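Local atomic coordinates of nucleoside-diphosphate-sugar epimerase (Pseudomonas aeruginosa, PDB entry 2X4G), a protein that probably binds NAD(P) through a Rossmann fold and works as an epimerase or dehydrogenase of the extended short-chain dehydrogenase type, on a substrate not yet defined. Residues E97-A102 / Y155-W160; L122-A127 / G179-V184; Y128-H133 / G302-D307; M206-A211 / A263-S268; Q213-D218 / L240-N245. One frame throughout, in Å; residues are numbered along the deposited sequence.

Contacts 1, 2 and 3 interlock along the chain around the end of strand 121-124. Contact 2 pairs that strand with 176-185 near the chain's centre. The centres of contacts 1 and 2 are about 15 Å apart, and Ser126 of contact 2 packs on Lys159 of contact 1. Tyr155 and Lys159 have the spacing of the YxxxK motif, consistent with an active site close to contact 1 and its junction with contacts 2 and 3. Contacts 3 and 5, with centres about 11 Å apart, join through Tyr128 OH with Arg214 NH1 and Leu306 N with Asn245 OD1. Contact 5 shares a sheet with contact 2. Contact 4 is remote, about 24 Å from the chain's centre, and reaches the second subunit.

Contact 1: E97-A102 / Y155-W160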
# COMPACT_ATOMS: atom_id res chain seq x y z
N GLU A 97 -4.02 6.11 -12.43
CA GLU A 97 -5.34 6.09 -13.06
C GLU A 97 -6.45 6.73 -12.18
O GLU A 97 -7.59 6.81 -12.61
CB GLU A 97 -5.68 4.64 -13.48
CG GLU A 97 -7.06 4.37 -14.18
CD GLU A 97 -7.20 4.93 -15.61
OE1 GLU A 97 -6.37 4.59 -16.50
OE2 GLU A 97 -8.17 5.70 -15.86
N GLU A 98 -6.12 7.20 -10.97
CA GLU A 98 -7.16 7.75 -10.05
C GLU A 98 -7.69 9.14 -10.48
O GLU A 98 -8.90 9.38 -10.43
CB GLU A 98 -6.69 7.78 -8.57
CG GLU A 98 -6.23 6.41 -7.99
CD GLU A 98 -7.34 5.34 -7.83
OE1 GLU A 98 -8.22 5.47 -6.95
OE2 GLU A 98 -7.30 4.33 -8.57
N VAL A 99 -6.81 10.05 -10.90
CA VAL A 99 -7.23 11.39 -11.38
C VAL A 99 -8.02 11.35 -12.69
O VAL A 99 -9.09 11.94 -12.79
CB VAL A 99 -6.02 12.32 -11.61
CG1 VAL A 99 -6.49 13.67 -12.15
CG2 VAL A 99 -5.24 12.49 -10.32
N ALA A 100 -7.46 10.65 -13.68
CA ALA A 100 -8.06 10.51 -15.02
C ALA A 100 -9.50 9.99 -15.03
O ALA A 100 -10.32 10.43 -15.84
CB ALA A 100 -7.19 9.60 -15.88
N SER A 101 -9.78 9.03 -14.14
CA SER A 101 -11.07 8.35 -14.07
C SER A 101 -12.04 9.04 -13.13
O SER A 101 -13.24 8.76 -13.18
CB SER A 101 -10.89 6.91 -13.61
OG SER A 101 -10.31 6.87 -12.33
N ALA A 102 -11.53 9.89 -12.24
CA ALA A 102 -12.37 10.79 -11.45
C ALA A 102 -13.00 11.80 -12.40
O ALA A 102 -14.23 11.98 -12.42
CB ALA A 102 -11.55 11.49 -10.37
N TYR A 155 -4.26 11.91 -3.86
CA TYR A 155 -5.56 12.26 -3.29
C TYR A 155 -5.84 13.74 -3.46
O TYR A 155 -6.87 14.12 -4.02
CB TYR A 155 -5.64 11.89 -1.80
CG TYR A 155 -7.02 11.99 -1.24
CD1 TYR A 155 -8.01 11.10 -1.62
CD2 TYR A 155 -7.36 13.00 -0.34
CE1 TYR A 155 -9.30 11.18 -1.12
CE2 TYR A 155 -8.65 13.10 0.16
CZ TYR A 155 -9.62 12.19 -0.23
OH TYR A 155 -10.92 12.26 0.25
N VAL A 156 -4.92 14.57 -2.97
CA VAL A 156 -5.02 16.03 -3.10
C VAL A 156 -5.14 16.42 -4.57
O VAL A 156 -5.87 17.34 -4.90
CB VAL A 156 -3.77 16.77 -2.52
CG1 VAL A 156 -3.72 18.22 -3.02
CG2 VAL A 156 -3.76 16.72 -1.00
N LEU A 157 -4.42 15.71 -5.44
CA LEU A 157 -4.35 16.05 -6.85
C LEU A 157 -5.69 15.82 -7.51
O LEU A 157 -6.21 16.66 -8.25
CB LEU A 157 -3.27 15.21 -7.51
CG LEU A 157 -2.77 15.75 -8.84
CD1 LEU A 157 -2.10 17.10 -8.67
CD2 LEU A 157 -1.80 14.76 -9.48
N CYS A 158 -6.25 14.65 -7.23
CA CYS A 158 -7.57 14.31 -7.70
C CYS A 158 -8.61 15.32 -7.17
O CYS A 158 -9.44 15.85 -7.91
CB CYS A 158 -7.91 12.89 -7.26
SG CYS A 158 -9.64 12.53 -7.44
N LYS A 159 -8.54 15.62 -5.89
CA LYS A 159 -9.46 16.59 -5.30
C LYS A 159 -9.24 18.01 -5.84
O LYS A 159 -10.20 18.76 -5.98
CB LYS A 159 -9.40 16.54 -3.77
CG LYS A 159 -10.52 15.69 -3.13
CD LYS A 159 -10.69 14.28 -3.74
CE LYS A 159 -12.02 13.63 -3.35
NZ LYS A 159 -13.20 14.53 -3.62
N TRP A 160 -8.01 18.37 -6.16
CA TRP A 160 -7.74 19.66 -6.78
C TRP A 160 -8.32 19.72 -8.18
O TRP A 160 -8.86 20.73 -8.58
CB TRP A 160 -6.23 19.94 -6.84
CG TRP A 160 -5.87 21.06 -7.77
CD1 TRP A 160 -5.83 22.38 -7.47
CD2 TRP A 160 -5.49 20.95 -9.15
NE1 TRP A 160 -5.46 23.11 -8.57
CE2 TRP A 160 -5.25 22.25 -9.61
CE3 TRP A 160 -5.34 19.87 -10.03
CZ2 TRP A 160 -4.84 22.52 -10.93
CZ3 TRP A 160 -4.96 20.13 -11.34
CH2 TRP A 160 -4.71 21.44 -11.78
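Val99 and Cys158 are the residues of closest backbone approach, CA to CA 4.7 Å, where helix segments 98-102 and 155-160 run side by side in nearly the same direction, their axes 9.1 Å apart and inclined by 23°. The touching surface is small and made by short side chains. Val99 works through one branch: CG1 stands anti to the backbone N (chi1 178°), which puts CG2 on the flank that meets the second helix. That methyl lies against the backbone of Cys158, 3.9 Å from Cys158 N, and extends to the end of the Leu157 side chain, with Val99 CG2 and Leu157 CD2 4.2 Å apart. One helical turn on, Ala102 CB meets Cys158 SG at 3.6 Å, an apolar touch of methyl on sulfur. Cys158 is thus held between the two residues, its CB near Val99 and its sulfur near Ala102. On the first segment, Ser101 OG donates to Glu97 O at 2.7 Å, within the carbonyl plane, and ties the weakly bonded first turn together. On the second, Tyr155 and Lys159 stand one turn apart as in the YxxxK motif of short-chain dehydrogenases, their CB atoms directed away from segment 97-102. Leu157 and Trp160 rest on Pro149 of the preceding loop, while Lys159 packs on Ser126 just beyond strand 121-124, the strand that links helix 98-116 to helix 154-171 along the chain.

Contact 2: L122-A127 / G179-V184; sequences LYVGSA and GIPGMV
Tyr123, Gly125 and Gly179 join two neighbouring parallel strands of the Rossmann sheet, the ends of a beta-alpha-beta crossover whose helix is 154-171. Both polar groups of Gly179 are used by the first strand: its N donates to Tyr123 O at 3.1 Å, and its O accepts from Gly125 N at 2.9 Å. The first bond is fairly straight (161°), the second more bent (150°), and together they set Gly179 beside Val124 in the parallel ladder. Val124 CA adds a C-H...O approach of 3.4 Å to Gly179 O. Tyr123 is also bonded to Val177; on the far sides of the strands, Leu122 pairs with Val81 and Phe83, Val124 with Phe83, and Ile180 with Tyr239. Beyond Gly125 direct pairing ends; Pro181, next in the ladder, has no N-H to give to Gly125 O. A water takes over: it accepts from Ala127 N at 3.1 Å and donates to Pro181 O at 2.8 Å. Ser126 points away from the second strand, and its OG is bonded to Tyr128 N. Apolar groups fill in around the ladder. Leu122 CD1 lies against the Gly179 backbone, Val124 meets the Pro181 ring at about a right angle, and Leu25 of helix 24-35 packs on both of these. With CG1 anti to the carbonyl carbon (chi1 -56°), Ile180 CG2 stands anti to the backbone N and comes to 3.4 Å from Ala127 N, beside the peptide that joins Ser126 to Ala127.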
# COMPACT_ATOMS: atom_id res chain seq x y z
N LEU A 122 -25.06 22.00 -8.19
CA LEU A 122 -24.12 22.04 -7.06
C LEU A 122 -23.29 20.78 -7.10
O LEU A 122 -23.83 19.67 -7.15
CB LEU A 122 -24.82 22.14 -5.70
CG LEU A 122 -23.90 22.12 -4.47
CD1 LEU A 122 -23.27 23.47 -4.23
CD2 LEU A 122 -24.66 21.70 -3.26
N TYR A 123 -21.97 20.97 -7.08
CA TYR A 123 -21.03 19.89 -7.12
C TYR A 123 -20.43 19.78 -5.74
O TYR A 123 -20.05 20.79 -5.14
CB TYR A 123 -19.94 20.16 -8.17
CG TYR A 123 -18.77 19.26 -7.96
CD1 TYR A 123 -17.67 19.69 -7.24
CD2 TYR A 123 -18.79 17.96 -8.42
CE1 TYR A 123 -16.60 18.86 -7.00
CE2 TYR A 123 -17.72 17.11 -8.18
CZ TYR A 123 -16.63 17.57 -7.47
OH TYR A 123 -15.57 16.75 -7.22
N VAL A 124 -20.35 18.57 -5.20
CA VAL A 124 -19.85 18.39 -3.85
C VAL A 124 -18.35 18.18 -3.89
O VAL A 124 -17.87 17.14 -4.34
CB VAL A 124 -20.52 17.22 -3.13
CG1 VAL A 124 -20.05 17.18 -1.69
CG2 VAL A 124 -22.01 17.39 -3.17
N GLY A 125 -17.62 19.19 -3.42
CA GLY A 125 -16.16 19.14 -3.38
C GLY A 125 -15.52 18.74 -2.05
O GLY A 125 -16.18 18.26 -1.13
N SER A 126 -14.21 18.97 -1.96
CA SER A 126 -13.42 18.62 -0.81
C SER A 126 -12.49 19.74 -0.43
O SER A 126 -12.04 20.51 -1.27
CB SER A 126 -12.57 17.42 -1.12
OG SER A 126 -11.53 17.33 -0.19
N ALA A 127 -12.18 19.79 0.86
CA ALA A 127 -11.35 20.84 1.42
C ALA A 127 -9.89 20.57 1.09
O ALA A 127 -9.04 21.44 1.33
CB ALA A 127 -11.55 20.92 2.92
N GLY A 179 -20.08 23.18 -3.19
CA GLY A 179 -20.30 23.01 -1.75
C GLY A 179 -19.30 22.02 -1.20
O GLY A 179 -19.16 20.92 -1.71
N ILE A 180 -18.59 22.43 -0.16
CA ILE A 180 -17.43 21.73 0.37
C ILE A 180 -17.67 21.49 1.83
O ILE A 180 -17.39 22.36 2.64
CB ILE A 180 -16.14 22.58 0.25
CG1 ILE A 180 -15.88 23.03 -1.19
CG2 ILE A 180 -14.92 21.81 0.78
CD1 ILE A 180 -14.65 23.93 -1.32
N PRO A 181 -18.21 20.31 2.20
CA PRO A 181 -18.39 20.05 3.61
C PRO A 181 -17.11 19.59 4.28
O PRO A 181 -16.21 19.11 3.60
CB PRO A 181 -19.40 18.91 3.60
CG PRO A 181 -19.10 18.17 2.38
CD PRO A 181 -18.71 19.21 1.37
N GLY A 182 -17.02 19.74 5.59
CA GLY A 182 -15.98 19.11 6.37
C GLY A 182 -16.21 17.61 6.43
O GLY A 182 -17.08 17.08 5.73
N MET A 183 -15.43 16.91 7.26
CA MET A 183 -15.63 15.49 7.48
C MET A 183 -17.06 15.26 7.99
O MET A 183 -17.42 15.72 9.07
CB MET A 183 -14.61 14.99 8.51
CG MET A 183 -14.43 13.49 8.56
SD MET A 183 -13.66 12.93 10.10
CE MET A 183 -13.75 11.15 9.88
N VAL A 184 -17.88 14.57 7.19
CA VAL A 184 -19.30 14.34 7.48
C VAL A 184 -19.51 13.13 8.39
O VAL A 184 -19.08 12.03 8.07
CB VAL A 184 -20.09 14.14 6.18
CG1 VAL A 184 -21.56 13.90 6.46
CG2 VAL A 184 -19.91 15.36 5.26
O HOH W 1 -13.72 18.07 2.97

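Contact 3: Y128-H133 / G302-D307; sequences YAMPRH and GGQFLD
Gly303 O is approached by both terminal nitrogens of Arg132: NH1 bonds it at 3.3 Å, and NH2 adds a weak bond. The oxygen lies at the guanidinium edge, near its plane, but NH1 itself sits above the carbonyl plane of Gly303. Extended through chi1 and chi2, the arginine chain bends at chi3 (-69°) so that its head reaches this peptide. Gln304 runs the other way past Arg132, its amide plane turned 50° from the guanidinium, and uses both ends of the amide on the backbone around that residue. Gln304 NE2 donates to Pro131 O at 3.1 Å, again from above the carbonyl plane, while OE1 accepts from His133 N at 3.1 Å. These two bonds fix which way round the amide lies. The segments are both loops: 128-133 follows strand 121-124 of the Rossmann sheet, whereas loop 302-307 belongs to the C-terminal part that in extended short-chain dehydrogenases packs beside the nucleotide-binding domain, so the contact joins the two parts. Deeper in, Met130 CE touches Leu306 CD2 at 4.1 Å and passes equally close to the Gln304 amide. Leu306 also rests on Leu240 and Thr242 of strand 238-247. Tyr128 brings its OH to 3.7 Å from Gly303 CA, and that hydroxyl is hydrogen-bonded to Arg214 NH1 of strand 213-218.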
# COMPACT_ATOMS: atom_id res chain seq x y z
N TYR A 128 -9.61 19.37 0.58
CA TYR A 128 -8.26 18.99 0.16
C TYR A 128 -7.90 19.58 -1.20
O TYR A 128 -6.71 19.59 -1.59
CB TYR A 128 -8.09 17.48 0.20
CG TYR A 128 -8.07 16.91 1.60
CD1 TYR A 128 -6.87 16.73 2.28
CD2 TYR A 128 -9.25 16.57 2.26
CE1 TYR A 128 -6.86 16.22 3.59
CE2 TYR A 128 -9.24 16.06 3.55
CZ TYR A 128 -8.05 15.89 4.21
OH TYR A 128 -8.05 15.39 5.49
N ALA A 129 -8.90 20.12 -1.92
CA ALA A 129 -8.64 20.94 -3.10
C ALA A 129 -7.99 22.28 -2.73
O ALA A 129 -7.52 23.00 -3.60
CB ALA A 129 -9.93 21.17 -3.91
N MET A 130 -7.96 22.62 -1.45
CA MET A 130 -7.40 23.88 -1.00
C MET A 130 -6.05 23.62 -0.36
O MET A 130 -5.85 22.56 0.23
CB MET A 130 -8.31 24.55 0.02
CG MET A 130 -9.79 24.58 -0.36
SD MET A 130 -10.74 25.46 0.92
CE MET A 130 -10.47 24.44 2.38
N PRO A 131 -5.11 24.57 -0.50
CA PRO A 131 -3.87 24.50 0.25
C PRO A 131 -4.10 24.92 1.69
O PRO A 131 -5.17 25.42 2.03
CB PRO A 131 -2.96 25.49 -0.48
CG PRO A 131 -3.89 26.50 -1.03
CD PRO A 131 -5.12 25.74 -1.41
N ARG A 132 -3.08 24.71 2.52
CA ARG A 132 -3.16 24.99 3.95
C ARG A 132 -3.07 26.50 4.17
O ARG A 132 -2.31 27.18 3.51
CB ARG A 132 -2.04 24.24 4.68
CG ARG A 132 -2.09 24.32 6.20
CD ARG A 132 -0.99 23.46 6.85
NE ARG A 132 -1.25 22.03 6.65
CZ ARG A 132 -2.14 21.32 7.34
NH1 ARG A 132 -2.89 21.89 8.29
NH2 ARG A 132 -2.30 20.03 7.07
N HIS A 133 -3.85 27.06 5.08
CA HIS A 133 -3.77 28.50 5.27
C HIS A 133 -2.31 28.87 5.56
O HIS A 133 -1.72 28.32 6.50
CB HIS A 133 -4.66 28.95 6.43
CG HIS A 133 -4.90 30.42 6.48
ND1 HIS A 133 -3.97 31.31 6.98
CD2 HIS A 133 -5.96 31.16 6.09
CE1 HIS A 133 -4.46 32.54 6.90
NE2 HIS A 133 -5.66 32.48 6.37
N GLY A 302 -3.47 15.30 7.59
CA GLY A 302 -3.12 16.47 6.81
C GLY A 302 -4.30 17.41 6.58
O GLY A 302 -4.30 18.17 5.63
N GLY A 303 -5.30 17.36 7.45
CA GLY A 303 -6.48 18.21 7.31
C GLY A 303 -6.25 19.53 8.02
O GLY A 303 -5.26 19.66 8.74
N GLN A 304 -7.15 20.50 7.80
CA GLN A 304 -7.12 21.76 8.57
C GLN A 304 -8.48 22.18 9.11
O GLN A 304 -9.50 21.58 8.78
CB GLN A 304 -6.55 22.90 7.72
CG GLN A 304 -7.33 23.22 6.45
CD GLN A 304 -6.67 24.31 5.64
OE1 GLN A 304 -6.01 25.19 6.19
NE2 GLN A 304 -6.85 24.26 4.33
N PHE A 305 -8.48 23.20 9.98
CA PHE A 305 -9.70 23.83 10.46
C PHE A 305 -10.27 24.63 9.32
O PHE A 305 -9.53 25.12 8.47
CB PHE A 305 -9.45 24.76 11.65
CG PHE A 305 -9.11 24.07 12.96
CD1 PHE A 305 -9.31 22.71 13.16
CD2 PHE A 305 -8.60 24.81 14.01
CE1 PHE A 305 -9.00 22.12 14.39
CE2 PHE A 305 -8.29 24.21 15.22
CZ PHE A 305 -8.50 22.86 15.41
N LEU A 306 -11.59 24.78 9.31
CA LEU A 306 -12.32 25.47 8.26
C LEU A 306 -13.11 26.65 8.83
O LEU A 306 -13.61 26.56 9.95
CB LEU A 306 -13.23 24.48 7.52
CG LEU A 306 -12.57 23.20 6.98
CD1 LEU A 306 -13.48 22.45 6.00
CD2 LEU A 306 -11.21 23.48 6.31
N ASP A 307 -13.20 27.74 8.07
CA ASP A 307 -13.91 28.95 8.44
C ASP A 307 -15.26 28.88 7.76
O ASP A 307 -15.33 28.81 6.54
CB ASP A 307 -13.14 30.19 7.92
CG ASP A 307 -13.71 31.55 8.42
OD1 ASP A 307 -13.07 32.60 8.17
OD2 ASP A 307 -14.79 31.57 9.06

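Contact 4: M206-A211 / A263-S268; sequences MTHYVA and APQPMS
Gln265 is bonded on both its peptide groups by the opposite strand: its N donates to Thr207 O at 3.3 Å, and its O accepts from Tyr209 N at 3.1 Å. With N-H...O angles of 158° and 159°, these are the sound bonds of a small two-stranded parallel sheet lying apart from the Rossmann sheet. His208 ND1 makes a weak second bond to Gln265 O, which comes in at the edge of the imidazole, and Met267 N is weakly bonded to Tyr209 O. Further out the two sides of the ribbon differ. On the side of Tyr209 and Pro266, the tyrosine takes the crowded position between its backbone N and carbonyl carbon (chi1 70°), and its ring swings across to the prolines. Pro266 CA sits over one face, 3.8 Å from the ring centroid, a CH-pi contact displaced toward the rim. Pro264 O lies instead near the ring plane, at its edge. Thr252 of helix 248-259 touches both Tyr209 and Pro264. On the side of His208 and Gln265, the imidazole crosses the glutamine side chain, with His208 ND1 3.6 Å from Gln265 CB, and the outer part of the glutamine leads away. Here the second subunit arrives: Ala274 of that chain packs on Thr207 and His208, and Leu275 of that chain on Met267. The sheet therefore takes part in the dimer interface. At the far corner of the Tyr209 ring, OH reaches the Pro266 ring, 3.4 Å from its CB.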
# COMPACT_ATOMS: atom_id res chain seq x y z
N MET A 206 -8.83 0.75 16.17
CA MET A 206 -8.05 1.98 16.21
C MET A 206 -7.48 2.20 17.61
O MET A 206 -8.09 2.84 18.47
CB MET A 206 -8.88 3.19 15.80
CG MET A 206 -8.03 4.39 15.67
SD MET A 206 -9.01 5.83 15.34
CE MET A 206 -9.07 5.86 13.54
N THR A 207 -6.29 1.66 17.82
CA THR A 207 -5.66 1.73 19.11
C THR A 207 -4.83 3.02 19.24
O THR A 207 -4.49 3.41 20.35
CB THR A 207 -4.81 0.48 19.35
OG1 THR A 207 -4.32 0.51 20.69
CG2 THR A 207 -3.63 0.37 18.37
N HIS A 208 -4.52 3.67 18.12
CA HIS A 208 -3.75 4.92 18.14
C HIS A 208 -4.26 5.90 17.08
O HIS A 208 -4.95 5.50 16.14
CB HIS A 208 -2.25 4.65 17.85
CG HIS A 208 -1.57 3.80 18.88
ND1 HIS A 208 -1.00 4.31 20.02
CD2 HIS A 208 -1.33 2.46 18.91
CE1 HIS A 208 -0.47 3.33 20.73
NE2 HIS A 208 -0.66 2.19 20.07
N TYR A 209 -3.90 7.17 17.22
CA TYR A 209 -4.23 8.23 16.25
C TYR A 209 -2.99 9.08 16.00
O TYR A 209 -2.05 9.05 16.81
CB TYR A 209 -5.33 9.14 16.80
CG TYR A 209 -4.84 10.02 17.93
CD1 TYR A 209 -4.83 9.55 19.24
CD2 TYR A 209 -4.38 11.31 17.70
CE1 TYR A 209 -4.38 10.35 20.29
CE2 TYR A 209 -3.91 12.12 18.75
CZ TYR A 209 -3.92 11.63 20.05
OH TYR A 209 -3.45 12.40 21.11
N VAL A 210 -3.00 9.85 14.92
CA VAL A 210 -1.93 10.80 14.62
C VAL A 210 -2.42 12.24 14.75
O VAL A 210 -3.48 12.60 14.23
CB VAL A 210 -1.39 10.57 13.19
CG1 VAL A 210 -0.63 11.79 12.69
CG2 VAL A 210 -0.49 9.35 13.16
N ALA A 211 -1.63 13.08 15.42
CA ALA A 211 -2.00 14.49 15.67
C ALA A 211 -2.45 15.18 14.38
O ALA A 211 -1.88 14.95 13.30
CB ALA A 211 -0.83 15.26 16.31
N ALA A 263 -9.27 5.76 25.47
CA ALA A 263 -8.86 6.72 24.44
C ALA A 263 -7.65 6.19 23.68
O ALA A 263 -6.69 5.71 24.29
CB ALA A 263 -8.57 8.10 25.04
N PRO A 264 -7.70 6.24 22.34
CA PRO A 264 -6.53 5.96 21.53
C PRO A 264 -5.38 6.88 21.87
O PRO A 264 -5.57 8.06 22.10
CB PRO A 264 -7.01 6.24 20.11
CG PRO A 264 -8.44 5.96 20.13
CD PRO A 264 -8.93 6.23 21.52
N GLN A 265 -4.18 6.31 21.88
CA GLN A 265 -2.99 7.02 22.28
C GLN A 265 -2.34 7.70 21.09
O GLN A 265 -2.50 7.25 19.96
CB GLN A 265 -2.01 6.07 22.96
CG GLN A 265 -2.61 5.20 24.10
CD GLN A 265 -3.21 6.01 25.27
OE1 GLN A 265 -3.38 7.24 25.20
NE2 GLN A 265 -3.54 5.30 26.36
N PRO A 266 -1.63 8.81 21.34
CA PRO A 266 -1.02 9.54 20.24
C PRO A 266 0.09 8.75 19.63
O PRO A 266 0.76 7.98 20.31
CB PRO A 266 -0.46 10.81 20.89
CG PRO A 266 -0.73 10.71 22.34
CD PRO A 266 -1.18 9.32 22.64
N MET A 267 0.29 8.95 18.35
CA MET A 267 1.36 8.31 17.65
C MET A 267 2.09 9.38 16.88
O MET A 267 1.47 10.16 16.16
CB MET A 267 0.81 7.26 16.72
CG MET A 267 1.86 6.31 16.22
SD MET A 267 1.15 5.22 15.00
CE MET A 267 0.80 6.42 13.71
N SER A 268 3.40 9.41 17.05
CA SER A 268 4.27 10.42 16.47
C SER A 268 4.16 10.46 14.94
O SER A 268 3.84 9.47 14.30
CB SER A 268 5.73 10.14 16.88
OG SER A 268 6.63 10.97 16.18

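Contact 5: Q213-D218 / L240-N245; sequences QRNVID and LLTGHN
Leu241 meets the other strand through its carbonyl: Ile217 CD1, at the end of an extended side chain, lies 3.7 Å from Leu241 O. At Thr242 the strand breaks, and the backbone swings past the Asn215 amide. Gly243 N then donates to Asn215 OD1 at 3.0 Å, in the carbonyl plane and on a lone pair, while Gly243 CA lies against Val216 O. His244 restores regular antiparallel pairing: its N donates to Val216 O at 2.7 Å, and its O accepts from Val216 N at 2.9 Å. Asn245 sits opposite Asn215 in a non-hydrogen-bonded pair, but the side chains join. Asn215 ND2 donates to Asn245 OD1 at 2.9 Å, arriving well above that carbonyl's plane, with the two amides turned 66° to each other. Leu306 N also donates to Asn245 OD1, tying in loop 302-307. Asn215 is placed for all this by a CG anti to its backbone N (chi1 -170°). Using one end of its amide as acceptor at the break and the other as donor beyond it, the side chain bridges the gap in strand 238-247, which is consistent with a single orientation of the amide.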
# COMPACT_ATOMS: atom_id res chain seq x y z
N GLN A 213 -5.46 18.53 12.75
CA GLN A 213 -6.58 19.43 12.90
C GLN A 213 -7.62 19.01 11.88
O GLN A 213 -7.27 18.64 10.77
CB GLN A 213 -6.14 20.87 12.62
CG GLN A 213 -4.88 21.29 13.33
CD GLN A 213 -4.69 22.79 13.29
OE1 GLN A 213 -4.63 23.46 14.34
NE2 GLN A 213 -4.64 23.34 12.07
N ARG A 214 -8.89 19.08 12.25
CA ARG A 214 -9.96 18.64 11.37
C ARG A 214 -11.27 19.34 11.67
O ARG A 214 -11.54 19.66 12.81
CB ARG A 214 -10.16 17.14 11.55
CG ARG A 214 -10.99 16.52 10.46
CD ARG A 214 -10.97 15.00 10.53
NE ARG A 214 -9.66 14.47 10.16
CZ ARG A 214 -9.22 14.36 8.90
NH1 ARG A 214 -9.97 14.76 7.87
NH2 ARG A 214 -8.00 13.86 8.69
N ASN A 215 -12.07 19.58 10.63
CA ASN A 215 -13.45 20.05 10.80
C ASN A 215 -14.43 18.93 10.53
O ASN A 215 -14.41 18.31 9.44
CB ASN A 215 -13.79 21.22 9.90
CG ASN A 215 -15.14 21.86 10.25
OD1 ASN A 215 -16.16 21.53 9.65
ND2 ASN A 215 -15.16 22.75 11.24
N VAL A 216 -15.28 18.68 11.52
CA VAL A 216 -16.29 17.64 11.49
C VAL A 216 -17.66 18.29 11.39
O VAL A 216 -17.88 19.33 12.00
CB VAL A 216 -16.19 16.80 12.77
CG1 VAL A 216 -17.46 15.97 13.00
CG2 VAL A 216 -15.00 15.90 12.68
N ILE A 217 -18.57 17.69 10.62
CA ILE A 217 -19.91 18.24 10.43
C ILE A 217 -20.97 17.15 10.49
O ILE A 217 -20.76 16.02 10.03
CB ILE A 217 -20.09 19.05 9.10
CG1 ILE A 217 -21.41 19.84 9.14
CG2 ILE A 217 -20.02 18.13 7.89
CD1 ILE A 217 -21.90 20.34 7.86
N ASP A 218 -22.10 17.51 11.09
CA ASP A 218 -23.20 16.60 11.29
C ASP A 218 -23.84 16.31 9.91
O ASP A 218 -23.99 17.20 9.08
CB ASP A 218 -24.16 17.26 12.30
CG ASP A 218 -25.46 16.49 12.52
OD1 ASP A 218 -25.52 15.72 13.49
OD2 ASP A 218 -26.45 16.70 11.76
N LEU A 240 -17.78 26.51 2.08
CA LEU A 240 -17.43 25.59 3.14
C LEU A 240 -18.60 25.42 4.14
O LEU A 240 -19.15 26.40 4.67
CB LEU A 240 -16.18 26.09 3.85
CG LEU A 240 -14.86 25.96 3.10
CD1 LEU A 240 -13.79 26.82 3.78
CD2 LEU A 240 -14.44 24.47 3.05
N LEU A 241 -18.99 24.16 4.34
CA LEU A 241 -20.11 23.80 5.18
C LEU A 241 -19.48 23.09 6.37
O LEU A 241 -19.05 21.97 6.26
CB LEU A 241 -21.08 22.90 4.40
CG LEU A 241 -21.62 23.50 3.08
CD1 LEU A 241 -22.47 22.50 2.32
CD2 LEU A 241 -22.42 24.79 3.32
N THR A 242 -19.40 23.80 7.50
CA THR A 242 -18.54 23.42 8.61
C THR A 242 -19.33 23.17 9.86
O THR A 242 -20.45 23.65 9.99
CB THR A 242 -17.54 24.54 8.94
OG1 THR A 242 -18.25 25.69 9.39
CG2 THR A 242 -16.74 24.93 7.73
N GLY A 243 -18.73 22.44 10.79
CA GLY A 243 -19.38 22.01 12.02
C GLY A 243 -18.53 22.42 13.20
O GLY A 243 -18.71 23.52 13.72
N HIS A 244 -17.61 21.55 13.60
CA HIS A 244 -16.70 21.83 14.73
C HIS A 244 -15.26 21.65 14.30
O HIS A 244 -14.92 20.63 13.69
CB HIS A 244 -16.99 20.90 15.90
CG HIS A 244 -18.40 20.98 16.39
ND1 HIS A 244 -19.32 19.97 16.19
CD2 HIS A 244 -19.07 21.97 17.03
CE1 HIS A 244 -20.49 20.33 16.70
NE2 HIS A 244 -20.36 21.54 17.21
N ASN A 245 -14.42 22.64 14.62
CA ASN A 245 -12.98 22.48 14.48
C ASN A 245 -12.46 21.72 15.68
O ASN A 245 -12.78 22.02 16.80
CB ASN A 245 -12.30 23.82 14.35
CG ASN A 245 -12.62 24.50 13.07
OD1 ASN A 245 -12.60 23.91 12.00
ND2 ASN A 245 -12.93 25.74 13.16